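Local coordinates for phosphatase (Thermotoga maritima, PDB 1NF2), which probably acts as a magnesium-dependent phosphatase of the HAD family, removing phosphate from substrates bound between its catalytic core and a distinctive substrate-binding domain, at residues A[14-19]-A[247-252]; A[43-48]-A[62-67]; A[149-154]-A[178-183]. One frame throughout, in Å; residues are numbered along the deposited sequence.

Contact 1 of 3, residues A[14-19]-A[247-252]; sequences LNDNLE and LTNNDS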
loop_
_atom_site.group_PDB
_atom_site.type_symbol
_atom_site.label_atom_id
_atom_site.label_comp_id
_atom_site.label_asym_id
_atom_site.label_seq_id
_atom_site.Cartn_x
_atom_site.Cartn_y
_atom_site.Cartn_z
ATOM N N LEU A 14 7.965 9.972 -1.353
ATOM C CA LEU A 14 7.283 11.126 -0.767
ATOM C C LEU A 14 8.033 11.578 0.472
ATOM O O LEU A 14 8.487 10.749 1.261
ATOM C CB LEU A 14 5.850 10.773 -0.360
ATOM C CG LEU A 14 4.879 10.292 -1.439
ATOM C CD1 LEU A 14 3.548 9.933 -0.789
ATOM C CD2 LEU A 14 4.698 11.368 -2.494
ATOM N N ASN A 15 8.178 12.887 0.655
ATOM C CA ASN A 15 8.863 13.363 1.846
ATOM C C ASN A 15 7.850 13.356 2.988
ATOM O O ASN A 15 6.699 12.953 2.796
ATOM C CB ASN A 15 9.471 14.767 1.626
ATOM C CG ASN A 15 8.428 15.855 1.346
ATOM O OD1 ASN A 15 8.769 16.916 0.815
ATOM N ND2 ASN A 15 7.175 15.610 1.710
ATOM N N ASP A 16 8.273 13.784 4.170
ATOM C CA ASP A 16 7.380 13.798 5.316
ATOM C C ASP A 16 6.141 14.675 5.139
ATOM O O ASP A 16 5.187 14.560 5.908
ATOM C CB ASP A 16 8.149 14.202 6.578
ATOM C CG ASP A 16 9.051 13.086 7.086
ATOM O OD1 ASP A 16 8.915 11.941 6.597
ATOM O OD2 ASP A 16 9.884 13.346 7.979
ATOM N N ASN A 17 6.145 15.545 4.132
ATOM C CA ASN A 17 4.987 16.400 3.887
ATOM C C ASN A 17 4.161 15.816 2.755
ATOM O O ASN A 17 3.310 16.490 2.177
ATOM C CB ASN A 17 5.420 17.827 3.535
ATOM C CG ASN A 17 6.174 18.502 4.665
ATOM O OD1 ASN A 17 5.772 18.426 5.827
ATOM N ND2 ASN A 17 7.269 19.177 4.326
ATOM N N LEU A 18 4.433 14.549 2.448
ATOM C CA LEU A 18 3.738 13.811 1.400
ATOM C C LEU A 18 3.887 14.387 -0.005
ATOM O O LEU A 18 3.001 14.237 -0.844
ATOM C CB LEU A 18 2.249 13.673 1.742
ATOM C CG LEU A 18 1.906 12.910 3.025
ATOM C CD1 LEU A 18 0.406 12.640 3.055
ATOM C CD2 LEU A 18 2.680 11.592 3.084
ATOM N N GLU A 19 5.013 15.041 -0.268
ATOM C CA GLU A 19 5.251 15.606 -1.589
ATOM C C GLU A 19 6.512 14.993 -2.194
ATOM O O GLU A 19 7.352 14.436 -1.482
ATOM C CB GLU A 19 5.373 17.129 -1.493
ATOM C CG GLU A 19 6.448 17.603 -0.535
ATOM C CD GLU A 19 6.231 19.032 -0.053
ATOM O OE1 GLU A 19 7.112 19.566 0.660
ATOM O OE2 GLU A 19 5.175 19.616 -0.377
ATOM N N LEU A 247 20.068 8.526 0.947
ATOM C CA LEU A 247 19.695 9.603 1.844
ATOM C C LEU A 247 18.265 9.411 2.329
ATOM O O LEU A 247 17.598 8.421 2.019
ATOM C CB LEU A 247 19.806 10.952 1.134
ATOM C CG LEU A 247 21.193 11.332 0.605
ATOM C CD1 LEU A 247 21.127 12.704 -0.045
ATOM C CD2 LEU A 247 22.206 11.324 1.745
ATOM N N THR A 248 17.801 10.389 3.085
ATOM C CA THR A 248 16.467 10.389 3.649
ATOM C C THR A 248 15.413 10.745 2.594
ATOM O O THR A 248 15.740 11.272 1.532
ATOM C CB THR A 248 16.447 11.389 4.831
ATOM O OG1 THR A 248 16.161 10.686 6.043
ATOM C CG2 THR A 248 15.460 12.496 4.596
ATOM N N ASN A 249 14.149 10.452 2.882
ATOM C CA ASN A 249 13.073 10.760 1.949
ATOM C C ASN A 249 12.747 12.255 1.942
ATOM O O ASN A 249 12.070 12.745 1.041
ATOM C CB ASN A 249 11.808 9.948 2.286
ATOM C CG ASN A 249 11.187 10.344 3.618
ATOM O OD1 ASN A 249 9.971 10.547 3.714
ATOM N ND2 ASN A 249 12.012 10.444 4.651
ATOM N N ASN A 250 13.234 12.971 2.950
ATOM C CA ASN A 250 13.014 14.413 3.066
ATOM C C ASN A 250 13.992 15.151 2.176
ATOM O O ASN A 250 13.795 16.315 1.831
ATOM C CB ASN A 250 13.181 14.852 4.512
ATOM C CG ASN A 250 12.023 14.419 5.372
ATOM O OD1 ASN A 250 12.195 14.054 6.536
ATOM N ND2 ASN A 250 10.825 14.461 4.802
ATOM N N ASP A 251 15.069 14.470 1.822
ATOM C CA ASP A 251 16.030 15.046 0.914
ATOM C C ASP A 251 15.494 14.453 -0.372
ATOM O O ASP A 251 14.280 14.441 -0.612
ATOM C CB ASP A 251 17.430 14.512 1.199
ATOM C CG ASP A 251 17.798 14.613 2.663
ATOM O OD1 ASP A 251 17.758 15.736 3.212
ATOM O OD2 ASP A 251 18.123 13.568 3.269
ATOM N N SER A 252 16.385 13.951 -1.200
ATOM C CA SER A 252 15.954 13.322 -2.429
ATOM C C SER A 252 16.809 12.076 -2.446
ATOM O O SER A 252 17.620 11.865 -3.350
ATOM C CB SER A 252 16.239 14.225 -3.631
ATOM O OG SER A 252 15.401 15.368 -3.599
#

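Contact 2 of 3, residues A[43-48]-A[62-67]; sequences RMLVST and TIAYNG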
loop_
_atom_site.group_PDB
_atom_site.type_symbol
_atom_site.label_atom_id
_atom_site.label_comp_id
_atom_site.label_asym_id
_atom_site.label_seq_id
_atom_site.Cartn_x
_atom_site.Cartn_y
_atom_site.Cartn_z
ATOM N N ARG A 43 -1.537 2.625 0.493
ATOM C CA ARG A 43 -2.699 3.498 0.314
ATOM C C ARG A 43 -3.680 2.945 -0.723
ATOM O O ARG A 43 -3.370 1.987 -1.430
ATOM C CB ARG A 43 -2.236 4.906 -0.100
ATOM C CG ARG A 43 -1.096 5.454 0.763
ATOM C CD ARG A 43 -0.663 6.863 0.354
ATOM N NE ARG A 43 -1.456 7.887 1.020
ATOM C CZ ARG A 43 -1.083 8.533 2.122
ATOM N NH1 ARG A 43 0.084 8.272 2.691
ATOM N NH2 ARG A 43 -1.887 9.436 2.662
ATOM N N MET A 44 -4.867 3.548 -0.789
ATOM C CA MET A 44 -5.907 3.141 -1.733
ATOM C C MET A 44 -5.379 3.267 -3.170
ATOM O O MET A 44 -4.395 3.962 -3.412
ATOM C CB MET A 44 -7.157 4.029 -1.566
ATOM C CG MET A 44 -7.832 3.985 -0.188
ATOM S SD MET A 44 -9.237 5.148 -0.003
ATOM C CE MET A 44 -10.261 4.514 -1.170
ATOM N N LEU A 45 -6.031 2.604 -4.121
ATOM C CA LEU A 45 -5.594 2.668 -5.515
ATOM C C LEU A 45 -5.762 4.086 -6.056
ATOM O O LEU A 45 -4.866 4.623 -6.709
ATOM C CB LEU A 45 -6.407 1.702 -6.378
ATOM C CG LEU A 45 -5.861 1.169 -7.715
ATOM C CD1 LEU A 45 -6.968 1.241 -8.752
ATOM C CD2 LEU A 45 -4.644 1.938 -8.184
ATOM N N VAL A 46 -6.919 4.686 -5.793
ATOM C CA VAL A 46 -7.191 6.039 -6.258
ATOM C C VAL A 46 -6.196 7.047 -5.705
ATOM O O VAL A 46 -5.740 7.931 -6.430
ATOM C CB VAL A 46 -8.617 6.505 -5.881
ATOM C CG1 VAL A 46 -9.619 5.884 -6.817
ATOM C CG2 VAL A 46 -8.930 6.136 -4.439
ATOM N N SER A 47 -5.860 6.915 -4.426
ATOM C CA SER A 47 -4.911 7.829 -3.805
ATOM C C SER A 47 -3.553 7.717 -4.486
ATOM O O SER A 47 -2.867 8.722 -4.707
ATOM C CB SER A 47 -4.753 7.510 -2.316
ATOM O OG SER A 47 -5.996 7.593 -1.638
ATOM N N THR A 48 -3.174 6.491 -4.824
ATOM C CA THR A 48 -1.893 6.239 -5.460
ATOM C C THR A 48 -1.872 6.751 -6.898
ATOM O O THR A 48 -0.918 7.405 -7.312
ATOM C CB THR A 48 -1.557 4.726 -5.420
ATOM O OG1 THR A 48 -1.662 4.255 -4.066
ATOM C CG2 THR A 48 -0.137 4.466 -5.937
ATOM N N THR A 62 0.906 -0.205 -11.031
ATOM C CA THR A 62 0.812 0.142 -9.626
ATOM C C THR A 62 0.411 -0.975 -8.658
ATOM O O THR A 62 -0.435 -1.818 -8.969
ATOM C CB THR A 62 -0.178 1.329 -9.467
ATOM O OG1 THR A 62 0.338 2.470 -10.168
ATOM C CG2 THR A 62 -0.391 1.685 -8.001
ATOM N N ILE A 63 1.044 -0.969 -7.487
ATOM C CA ILE A 63 0.739 -1.921 -6.427
ATOM C C ILE A 63 0.137 -1.058 -5.318
ATOM O O ILE A 63 0.787 -0.141 -4.810
ATOM C CB ILE A 63 2.009 -2.648 -5.907
ATOM C CG1 ILE A 63 2.608 -3.515 -7.024
ATOM C CG2 ILE A 63 1.656 -3.536 -4.707
ATOM C CD1 ILE A 63 3.865 -4.252 -6.624
ATOM N N ALA A 64 -1.117 -1.341 -4.976
ATOM C CA ALA A 64 -1.854 -0.596 -3.961
ATOM C C ALA A 64 -2.359 -1.509 -2.830
ATOM O O ALA A 64 -2.243 -2.731 -2.918
ATOM C CB ALA A 64 -3.030 0.123 -4.623
ATOM N N TYR A 65 -2.911 -0.910 -1.773
ATOM C CA TYR A 65 -3.422 -1.680 -0.634
ATOM C C TYR A 65 -2.400 -2.704 -0.151
ATOM O O TYR A 65 -2.757 -3.823 0.225
ATOM C CB TYR A 65 -4.718 -2.406 -1.011
ATOM C CG TYR A 65 -5.918 -1.496 -1.164
ATOM C CD1 TYR A 65 -6.578 -0.981 -0.049
ATOM C CD2 TYR A 65 -6.397 -1.154 -2.426
ATOM C CE1 TYR A 65 -7.697 -0.147 -0.191
ATOM C CE2 TYR A 65 -7.504 -0.325 -2.578
ATOM C CZ TYR A 65 -8.151 0.172 -1.460
ATOM O OH TYR A 65 -9.258 0.975 -1.621
ATOM N N ASN A 66 -1.128 -2.317 -0.185
ATOM C CA ASN A 66 -0.043 -3.181 0.274
ATOM C C ASN A 66 -0.009 -4.572 -0.373
ATOM O O ASN A 66 0.297 -5.572 0.283
ATOM C CB ASN A 66 -0.111 -3.313 1.801
ATOM C CG ASN A 66 1.123 -3.970 2.383
ATOM O OD1 ASN A 66 2.241 -3.635 2.006
ATOM N ND2 ASN A 66 0.927 -4.904 3.314
ATOM N N GLY A 67 -0.326 -4.639 -1.662
ATOM C CA GLY A 67 -0.280 -5.919 -2.350
ATOM C C GLY A 67 -1.585 -6.541 -2.813
ATOM O O GLY A 67 -1.556 -7.470 -3.631
#

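Contact 3 of 3, residues A[149-154]-A[178-183]; sequences LLIDTP and FPTYLE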
loop_
_atom_site.group_PDB
_atom_site.type_symbol
_atom_site.label_atom_id
_atom_site.label_comp_id
_atom_site.label_asym_id
_atom_site.label_seq_id
_atom_site.Cartn_x
_atom_site.Cartn_y
_atom_site.Cartn_z
ATOM N N LEU A 149 -11.758 -1.855 8.913
ATOM C CA LEU A 149 -10.968 -1.118 9.872
ATOM C C LEU A 149 -11.851 -0.692 11.029
ATOM O O LEU A 149 -12.947 -0.178 10.825
ATOM C CB LEU A 149 -10.342 0.106 9.197
ATOM C CG LEU A 149 -9.354 0.936 10.021
ATOM C CD1 LEU A 149 -8.514 1.792 9.091
ATOM C CD2 LEU A 149 -10.101 1.799 11.020
ATOM N N LEU A 150 -11.374 -0.929 12.245
ATOM C CA LEU A 150 -12.109 -0.539 13.437
ATOM C C LEU A 150 -11.363 0.604 14.098
ATOM O O LEU A 150 -10.132 0.608 14.141
ATOM C CB LEU A 150 -12.219 -1.704 14.424
ATOM C CG LEU A 150 -13.306 -2.753 14.167
ATOM C CD1 LEU A 150 -13.052 -3.460 12.847
ATOM C CD2 LEU A 150 -13.318 -3.741 15.323
ATOM N N ILE A 151 -12.112 1.569 14.614
ATOM C CA ILE A 151 -11.516 2.718 15.275
ATOM C C ILE A 151 -12.074 2.867 16.692
ATOM O O ILE A 151 -13.283 3.015 16.885
ATOM C CB ILE A 151 -11.769 4.006 14.441
ATOM C CG1 ILE A 151 -11.508 5.256 15.283
ATOM C CG2 ILE A 151 -13.181 3.994 13.884
ATOM C CD1 ILE A 151 -10.077 5.448 15.674
ATOM N N ASP A 152 -11.184 2.801 17.680
ATOM C CA ASP A 152 -11.580 2.934 19.076
ATOM C C ASP A 152 -10.378 3.376 19.906
ATOM O O ASP A 152 -9.277 3.547 19.377
ATOM C CB ASP A 152 -12.120 1.600 19.610
ATOM C CG ASP A 152 -13.222 1.785 20.653
ATOM O OD1 ASP A 152 -12.949 2.387 21.720
ATOM O OD2 ASP A 152 -14.364 1.334 20.402
ATOM N N THR A 153 -10.594 3.568 21.204
ATOM C CA THR A 153 -9.523 3.979 22.098
ATOM C C THR A 153 -8.473 2.878 22.073
ATOM O O THR A 153 -8.801 1.708 21.881
ATOM C CB THR A 153 -10.029 4.157 23.545
ATOM O OG1 THR A 153 -10.120 2.879 24.185
ATOM C CG2 THR A 153 -11.405 4.809 23.548
ATOM N N PRO A 154 -7.195 3.237 22.260
ATOM C CA PRO A 154 -6.139 2.221 22.244
ATOM C C PRO A 154 -6.473 1.096 23.212
ATOM O O PRO A 154 -6.045 -0.044 23.037
ATOM C CB PRO A 154 -4.902 3.008 22.666
ATOM C CG PRO A 154 -5.181 4.373 22.111
ATOM C CD PRO A 154 -6.630 4.576 22.496
ATOM N N PHE A 178 -2.085 1.476 14.011
ATOM C CA PHE A 178 -1.728 2.537 14.940
ATOM C C PHE A 178 -2.570 2.370 16.201
ATOM O O PHE A 178 -3.549 1.627 16.206
ATOM C CB PHE A 178 -1.965 3.912 14.302
ATOM C CG PHE A 178 -0.951 4.271 13.250
ATOM C CD1 PHE A 178 0.410 4.262 13.550
ATOM C CD2 PHE A 178 -1.349 4.595 11.957
ATOM C CE1 PHE A 178 1.362 4.566 12.576
ATOM C CE2 PHE A 178 -0.405 4.901 10.976
ATOM C CZ PHE A 178 0.953 4.887 11.289
ATOM N N PRO A 179 -2.194 3.054 17.290
ATOM C CA PRO A 179 -2.911 2.979 18.567
ATOM C C PRO A 179 -4.435 2.972 18.485
ATOM O O PRO A 179 -5.100 2.305 19.274
ATOM C CB PRO A 179 -2.379 4.191 19.321
ATOM C CG PRO A 179 -0.954 4.224 18.886
ATOM C CD PRO A 179 -1.057 3.987 17.389
ATOM N N THR A 180 -4.992 3.706 17.532
ATOM C CA THR A 180 -6.440 3.765 17.409
ATOM C C THR A 180 -7.006 3.142 16.137
ATOM O O THR A 180 -8.190 3.300 15.852
ATOM C CB THR A 180 -6.935 5.219 17.500
ATOM O OG1 THR A 180 -6.277 6.011 16.502
ATOM C CG2 THR A 180 -6.642 5.795 18.879
ATOM N N TYR A 181 -6.178 2.433 15.375
ATOM C CA TYR A 181 -6.654 1.803 14.140
ATOM C C TYR A 181 -6.364 0.305 14.091
ATOM O O TYR A 181 -5.212 -0.123 14.201
ATOM C CB TYR A 181 -6.040 2.483 12.906
ATOM C CG TYR A 181 -6.236 3.982 12.848
ATOM C CD1 TYR A 181 -7.434 4.568 13.261
ATOM C CD2 TYR A 181 -5.225 4.818 12.372
ATOM C CE1 TYR A 181 -7.619 5.949 13.206
ATOM C CE2 TYR A 181 -5.403 6.203 12.308
ATOM C CZ TYR A 181 -6.603 6.759 12.727
ATOM O OH TYR A 181 -6.791 8.120 12.660
ATOM N N LEU A 182 -7.423 -0.482 13.923
ATOM C CA LEU A 182 -7.320 -1.941 13.848
ATOM C C LEU A 182 -7.721 -2.319 12.429
ATOM O O LEU A 182 -8.795 -1.930 11.958
ATOM C CB LEU A 182 -8.297 -2.591 14.833
ATOM C CG LEU A 182 -7.937 -3.925 15.495
ATOM C CD1 LEU A 182 -9.212 -4.538 16.059
ATOM C CD2 LEU A 182 -7.286 -4.877 14.509
ATOM N N GLU A 183 -6.870 -3.078 11.751
ATOM C CA GLU A 183 -7.156 -3.472 10.377
ATOM C C GLU A 183 -7.338 -4.966 10.189
ATOM O O GLU A 183 -6.672 -5.766 10.838
ATOM C CB GLU A 183 -6.029 -3.017 9.447
ATOM C CG GLU A 183 -5.845 -1.518 9.331
ATOM C CD GLU A 183 -4.814 -1.147 8.266
ATOM O OE1 GLU A 183 -5.015 -1.500 7.083
ATOM O OE2 GLU A 183 -3.803 -0.506 8.612
#

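Contact 1 of 3, residues A[14-19]-A[247-252]
The carboxylate of Asp-16 meets the amide of Asn-250 almost perpendicularly, the two planes 85° apart and the side chains crossing at about a right angle, where two loops come together at the rim of the HAD Rossmann-like core. Asp-16 CG and Asn-250 CG are 3.7 Å from each other, and the amide also reaches in beside the backbone N of Asp-16. The other amide, that of Asn-249, is turned 62° from the same carboxylate and lies next to the carbonyl of Leu-14, with Asn-249 CG 3.6 Å from Leu-14 O. Such a cluster of short polar side chains suits a meeting of loops. Segment 14-19, which follows the short helix 9-13 after the first strand, lies where HAD enzymes commonly carry their flap. It folds as a type I turn from Asn-15 to Leu-18, closed by Leu-18 N to Asn-15 O at 2.8 Å, with Asn-15 N to Glu-19 O drawing the ends of the loop together.

Asn-249 places CG between its own N and carbonyl carbon, aimed at segment 14-19, while its N donates to Asn-233 OD1. Buried Leu-14 turns the other way, its side chain about 4 Å from that of the magnesium ligand Asp-10. Where the backbones come closest, Asn-15 CA leans on Asn-249 O at 3.4 Å, a bent C-H...O contact with 128° at the hydrogen.

Contact 2 of 3, residues A[43-48]-A[62-67]
Tyr-65 lays one face of its ring under the backbone of Met-44, whose CA sits 4.0 Å from the ring centroid and 21° off the normal, a CH-pi contact displaced toward the phenol rim. Met-44 continues over that rim: CG, beside its backbone N at chi1 -61°, comes 3.6 Å from Tyr-65 OH. A flexible, unbranched side chain is well suited to follow the ring outline. The hydroxyl bonds to Asp-108 OD1, the same oxygen that accepts from Leu-45 N, so one carboxylate ties the ring to the start of helix 45-55. With an alanine here the face beneath Met-44 CA would be lost, which would probably open a gap there and leave Asp-108 without its phenol partner.

Beside the ring, Tyr-65 N donates to Arg-43 O over 3.0 Å, nearly straight at 168° though tilted from the carbonyl plane. Ala-64 is small enough for its CB to lie 3.7 Å from Leu-45 CA. Further along, Met-44 O is gripped from opposite faces of its plane by Thr-48 N and by Thr-48 OG1, the latter at 2.8 Å. That bond fixes the threonine's rotation and presents its methyl to the strand, where Thr-48 CG2 and Thr-62 CG2 meet tightly at 3.5 Å.

These contacts join the helix and second strand of the beta-alpha-beta unit 36-40, 45-55, 62-64. Arg-43 extends from it to a salt bridge with the magnesium ligand Asp-10, Ile-63 packs on helices 191-202 and 216-222, and Leu-45 reaches Ile-69 of strand 69-72.

Contact 3 of 3, residues A[149-154]-A[178-183]
Leu-182 O receives Leu-150 N at 2.8 Å, in the carbonyl plane, and is also approached by Leu-149 CA at 3.1 Å in a C-H...O contact. The return bond, Leu-182 N to Leu-150 O at 2.9 Å, completes a hydrogen-bonded antiparallel pair; the N-to-C directions of strands 149-151 and 181-183 are 159° apart. On one face of this sheet Leu-150 CB and Leu-182 CB lie 4.0 Å apart; on the other, Ile-151 and Tyr-181 lie side by side, with Ile-151 CD1 at the edge of the ring, its placing doubtful as the model crowds it against Thr-180 O.

The type I turn from Phe-178 to Tyr-181, which joins strand 172-178 to 181-186 in a hairpin, takes Pro-179 at its second position, where a fixed phi fits. Pro-179 O meets Pro-154 CA, and Thr-180 CG2 lies 3.8 Å from Pro-154 CD. Asp-152 OD1 holds Thr-153 N with its anti lone pair, and Thr-153, at the N-cap, accepts Arg-156 N on its OG1.

In the cap domain's sheet, strand 147-151 also pairs with 102-105 and strand 181-186 with 172-178; Leu-150 and Leu-182 pack on helix 154-168, while Leu-149 and Ile-151 reach helix 117-125.

From the N terminus, the chain leaves the first strand and helix 9-13 and enters segment 14-19, whose partner 247-252 comes only near the C-terminal end; contact 1 thus closes a very long loop that encloses both other contacts. Contact 2 closes early, within one beta-alpha-beta unit of the core, and contact 3 follows in series, inside the six-stranded sheet of the other domain. Contacts 1 and 2 touch where Leu-18 CD1 packs 4.0 Å from Arg-43 NH2, near the magnesium site. Contact 3 stands apart, its centre about 20 Å from that of contact 2, although Asp-108 brings a loop of its sheet down to contact 2.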